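Long-range contact in 3-oxoacyl-[acyl-carrier-protein] synthase 2 (Rickettsia rickettsii, PDB 4JGA), which probably catalyses the condensation of malonyl-acyl carrier protein with a growing acyl chain, the condensing step of chain elongation in bacterial fatty acid synthesis: residues Asp42-Asp54 and Leu58-Glu70. Sequence-based numbering, arbitrary orientation.
Sequences DGVSGIKTITEFD and LACKIAGLIDNSE
Lys48 NZ bridges two backbone carbonyls, Leu65 O across the contact at 3.2 Å and Gly46 O, two residues back in its own segment, at 3.0 Å, the latter approached from above the carbonyl plane. Beyond CB the chain runs extended to CE, then bends at its last torsion (chi4 -73°), which turns NZ back to both carbonyls. Gly46 O also receives a weak bond from Leu65 N. Next along the strands, Lys48 and Ala63 form a hydrogen-bonded pair, Lys48 N meeting Ala63 O almost straight at 2.8 Å and Ala63 N returning to Lys48 O. Ile50 N then bonds to Lys61 O, and a water donates to both Lys61 O and Ile50 O. On the face opposite Lys48 and Ala63, Ile47 CD1 lies 3.4 Å from Gly64 CA, where no side chain stands in its way. Ile50 CG1 rests on the Ala63 methyl at 4.0 Å, while Leu58 CD1 meets the edge of the Phe53 ring in its plane. Helix 218-226 packs against Phe53 and Leu58. Strands 47-49 and 62-64 form a two-stranded antiparallel hairpin with a long connecting loop, separate from the central sheet of this thiolase-fold synthase.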
loop_
_atom_site.group_PDB
_atom_site.type_symbol
_atom_site.label_atom_id
_atom_site.label_comp_id
_atom_site.label_asym_id
_atom_site.label_seq_id
_atom_site.Cartn_x
_atom_site.Cartn_y
_atom_site.Cartn_z
ATOM N N ASP A 42 -3.370 -7.388 32.326
ATOM C CA ASP A 42 -3.956 -8.326 33.277
ATOM C C ASP A 42 -3.863 -9.773 32.808
ATOM O O ASP A 42 -4.272 -10.650 33.526
ATOM C CB ASP A 42 -5.421 -7.978 33.563
ATOM C CG ASP A 42 -5.580 -6.694 34.356
ATOM O OD1 ASP A 42 -4.595 -6.228 34.957
ATOM O OD2 ASP A 42 -6.720 -6.183 34.416
ATOM N N GLY A 43 -3.327 -10.022 31.627
ATOM C CA GLY A 43 -3.141 -11.375 31.179
ATOM C C GLY A 43 -4.402 -12.000 30.605
ATOM O O GLY A 43 -4.516 -13.208 30.573
ATOM N N VAL A 44 -5.324 -11.176 30.129
ATOM C CA VAL A 44 -6.556 -11.638 29.492
ATOM C C VAL A 44 -6.287 -11.973 28.028
ATOM O O VAL A 44 -5.516 -11.277 27.359
ATOM C CB VAL A 44 -7.655 -10.555 29.567
ATOM C CG1 VAL A 44 -8.898 -10.954 28.779
ATOM C CG2 VAL A 44 -8.049 -10.293 31.030
ATOM N N SER A 45 -6.917 -13.034 27.543
ATOM C CA SER A 45 -6.788 -13.482 26.158
ATOM C C SER A 45 -8.041 -13.089 25.408
ATOM O O SER A 45 -9.127 -13.163 25.972
ATOM C CB SER A 45 -6.622 -15.027 26.084
ATOM O OG SER A 45 -6.679 -15.486 24.734
ATOM N N GLY A 46 -7.899 -12.678 24.151
ATOM C CA GLY A 46 -9.069 -12.426 23.306
ATOM C C GLY A 46 -9.330 -13.449 22.209
ATOM O O GLY A 46 -10.043 -13.150 21.264
ATOM N N ILE A 47 -8.760 -14.641 22.335
ATOM C CA ILE A 47 -8.896 -15.663 21.320
ATOM C C ILE A 47 -10.114 -16.500 21.666
ATOM O O ILE A 47 -10.260 -16.934 22.814
ATOM C CB ILE A 47 -7.659 -16.589 21.253
ATOM C CG1 ILE A 47 -6.366 -15.811 20.919
ATOM C CG2 ILE A 47 -7.890 -17.708 20.258
ATOM C CD1 ILE A 47 -6.511 -14.842 19.788
ATOM N N LYS A 48 -10.985 -16.714 20.676
ATOM C CA LYS A 48 -12.233 -17.489 20.870
ATOM C C LYS A 48 -12.630 -18.295 19.632
ATOM O O LYS A 48 -11.968 -18.232 18.579
ATOM C CB LYS A 48 -13.435 -16.653 21.394
ATOM C CG LYS A 48 -13.514 -15.220 20.932
ATOM C CD LYS A 48 -14.418 -14.360 21.786
ATOM C CE LYS A 48 -14.116 -12.886 21.523
ATOM N NZ LYS A 48 -12.817 -12.400 22.105
ATOM N N THR A 49 -13.658 -19.117 19.830
ATOM C CA THR A 49 -14.239 -19.906 18.786
ATOM C C THR A 49 -14.911 -18.981 17.757
ATOM O O THR A 49 -15.617 -18.047 18.105
ATOM C CB THR A 49 -15.247 -20.903 19.384
ATOM O OG1 THR A 49 -14.523 -21.915 20.118
ATOM C CG2 THR A 49 -16.069 -21.567 18.314
ATOM N N ILE A 50 -14.663 -19.251 16.490
ATOM C CA ILE A 50 -15.321 -18.564 15.409
ATOM C C ILE A 50 -16.761 -19.029 15.369
ATOM O O ILE A 50 -17.027 -20.214 15.343
ATOM C CB ILE A 50 -14.662 -18.894 14.052
ATOM C CG1 ILE A 50 -13.250 -18.316 14.025
ATOM C CG2 ILE A 50 -15.492 -18.350 12.884
ATOM C CD1 ILE A 50 -12.370 -18.908 12.951
ATOM N N THR A 51 -17.683 -18.074 15.367
ATOM C CA THR A 51 -19.113 -18.397 15.265
ATOM C C THR A 51 -19.844 -17.737 14.070
ATOM O O THR A 51 -20.897 -18.205 13.696
ATOM C CB THR A 51 -19.833 -18.009 16.562
ATOM O OG1 THR A 51 -19.542 -16.646 16.838
ATOM C CG2 THR A 51 -19.358 -18.854 17.748
ATOM N N GLU A 52 -19.303 -16.673 13.476
ATOM C CA GLU A 52 -20.034 -15.932 12.429
ATOM C C GLU A 52 -20.196 -16.718 11.122
ATOM O O GLU A 52 -20.990 -16.331 10.276
ATOM C CB GLU A 52 -19.328 -14.592 12.097
ATOM N N PHE A 53 -19.433 -17.794 10.936
ATOM C CA PHE A 53 -19.594 -18.605 9.746
ATOM C C PHE A 53 -19.229 -20.039 10.059
ATOM O O PHE A 53 -18.646 -20.332 11.100
ATOM C CB PHE A 53 -18.784 -18.047 8.551
ATOM C CG PHE A 53 -17.305 -17.907 8.817
ATOM C CD1 PHE A 53 -16.443 -18.973 8.637
ATOM C CD2 PHE A 53 -16.776 -16.707 9.255
ATOM C CE1 PHE A 53 -15.079 -18.837 8.880
ATOM C CE2 PHE A 53 -15.406 -16.564 9.490
ATOM C CZ PHE A 53 -14.562 -17.638 9.307
ATOM N N ASP A 54 -19.590 -20.920 9.144
ATOM C CA ASP A 54 -19.455 -22.351 9.337
ATOM C C ASP A 54 -18.004 -22.792 9.222
ATOM O O ASP A 54 -17.386 -22.618 8.190
ATOM C CB ASP A 54 -20.347 -23.065 8.301
ATOM C CG ASP A 54 -20.253 -24.576 8.355
ATOM O OD1 ASP A 54 -19.594 -25.161 9.238
ATOM O OD2 ASP A 54 -20.844 -25.184 7.453
ATOM N N LEU A 58 -13.117 -26.410 8.287
ATOM C CA LEU A 58 -11.845 -25.717 8.493
ATOM C C LEU A 58 -11.069 -26.309 9.654
ATOM O O LEU A 58 -11.614 -26.510 10.736
ATOM C CB LEU A 58 -12.096 -24.247 8.765
ATOM C CG LEU A 58 -12.680 -23.502 7.572
ATOM C CD1 LEU A 58 -13.116 -22.109 7.997
ATOM C CD2 LEU A 58 -11.660 -23.474 6.430
ATOM N N ALA A 59 -9.792 -26.588 9.415
ATOM C CA ALA A 59 -8.938 -27.211 10.413
ATOM C C ALA A 59 -8.605 -26.273 11.561
ATOM O O ALA A 59 -8.301 -26.723 12.660
ATOM C CB ALA A 59 -7.664 -27.706 9.763
ATOM N N CYS A 60 -8.638 -24.962 11.314
ATOM C CA CYS A 60 -8.514 -23.956 12.390
ATOM C C CYS A 60 -9.868 -23.304 12.633
ATOM O O CYS A 60 -10.506 -22.854 11.711
ATOM C CB CYS A 60 -7.493 -22.882 12.042
ATOM S SG CYS A 60 -7.324 -21.626 13.348
ATOM N N LYS A 61 -10.313 -23.308 13.885
ATOM C CA LYS A 61 -11.681 -22.939 14.218
ATOM C C LYS A 61 -11.727 -21.768 15.189
ATOM O O LYS A 61 -12.773 -21.471 15.748
ATOM C CB LYS A 61 -12.404 -24.148 14.831
ATOM C CG LYS A 61 -12.526 -25.325 13.869
ATOM C CD LYS A 61 -13.012 -26.584 14.567
ATOM C CE LYS A 61 -12.797 -27.794 13.681
ATOM N NZ LYS A 61 -13.633 -27.752 12.450
ATOM N N ILE A 62 -10.589 -21.102 15.379
ATOM C CA ILE A 62 -10.468 -20.073 16.423
ATOM C C ILE A 62 -9.816 -18.817 15.862
ATOM O O ILE A 62 -9.175 -18.862 14.829
ATOM C CB ILE A 62 -9.609 -20.560 17.604
ATOM C CG1 ILE A 62 -8.211 -20.988 17.122
ATOM C CG2 ILE A 62 -10.314 -21.706 18.332
ATOM C CD1 ILE A 62 -7.180 -21.203 18.229
ATOM N N ALA A 63 -9.979 -17.716 16.575
ATOM C CA ALA A 63 -9.408 -16.458 16.151
ATOM C C ALA A 63 -9.506 -15.440 17.275
ATOM O O ALA A 63 -10.318 -15.594 18.180
ATOM C CB ALA A 63 -10.117 -15.932 14.891
ATOM N N GLY A 64 -8.663 -14.411 17.166
ATOM C CA GLY A 64 -8.777 -13.188 17.956
ATOM C C GLY A 64 -9.852 -12.305 17.347
ATOM O O GLY A 64 -9.665 -11.722 16.282
ATOM N N LEU A 65 -10.980 -12.215 18.029
ATOM C CA LEU A 65 -12.154 -11.572 17.471
ATOM C C LEU A 65 -12.649 -10.422 18.329
ATOM O O LEU A 65 -12.646 -10.478 19.575
ATOM C CB LEU A 65 -13.273 -12.601 17.296
ATOM C CG LEU A 65 -12.991 -13.734 16.299
ATOM C CD1 LEU A 65 -14.010 -14.857 16.491
ATOM C CD2 LEU A 65 -13.005 -13.226 14.849
ATOM N N ILE A 66 -13.090 -9.385 17.631
ATOM C CA ILE A 66 -13.661 -8.197 18.236
ATOM C C ILE A 66 -15.005 -8.625 18.838
ATOM O O ILE A 66 -15.800 -9.289 18.176
ATOM C CB ILE A 66 -13.914 -7.087 17.173
ATOM C CG1 ILE A 66 -12.620 -6.642 16.460
ATOM C CG2 ILE A 66 -14.588 -5.886 17.787
ATOM C CD1 ILE A 66 -11.488 -6.310 17.392
ATOM N N ASP A 67 -15.271 -8.203 20.066
ATOM C CA ASP A 67 -16.575 -8.444 20.669
ATOM C C ASP A 67 -17.698 -7.903 19.748
ATOM O O ASP A 67 -17.675 -6.742 19.341
ATOM C CB ASP A 67 -16.642 -7.762 22.025
ATOM C CG ASP A 67 -17.983 -7.981 22.732
ATOM O OD1 ASP A 67 -18.878 -8.662 22.222
ATOM O OD2 ASP A 67 -18.157 -7.425 23.811
ATOM N N ASN A 68 -18.691 -8.725 19.450
ATOM C CA ASN A 68 -19.843 -8.236 18.710
ATOM C C ASN A 68 -21.175 -8.595 19.401
ATOM O O ASN A 68 -22.196 -8.774 18.748
ATOM C CB ASN A 68 -19.804 -8.784 17.292
ATOM C CG ASN A 68 -19.939 -10.286 17.265
ATOM O OD1 ASN A 68 -19.594 -10.985 18.242
ATOM N ND2 ASN A 68 -20.490 -10.807 16.174
ATOM N N SER A 69 -21.173 -8.675 20.723
ATOM C CA SER A 69 -22.407 -8.860 21.460
ATOM C C SER A 69 -23.346 -7.653 21.275
ATOM O O SER A 69 -22.900 -6.545 20.996
ATOM C CB SER A 69 -22.105 -9.078 22.938
ATOM O OG SER A 69 -21.535 -7.926 23.503
ATOM N N GLU A 70 -24.647 -7.898 21.446
ATOM C CA GLU A 70 -25.694 -6.862 21.364
ATOM C C GLU A 70 -25.395 -5.702 22.304
ATOM O O GLU A 70 -25.390 -4.562 21.863
ATOM C CB GLU A 70 -27.075 -7.442 21.725
HETATM O O HOH W 1 -15.392 -22.464 14.944
#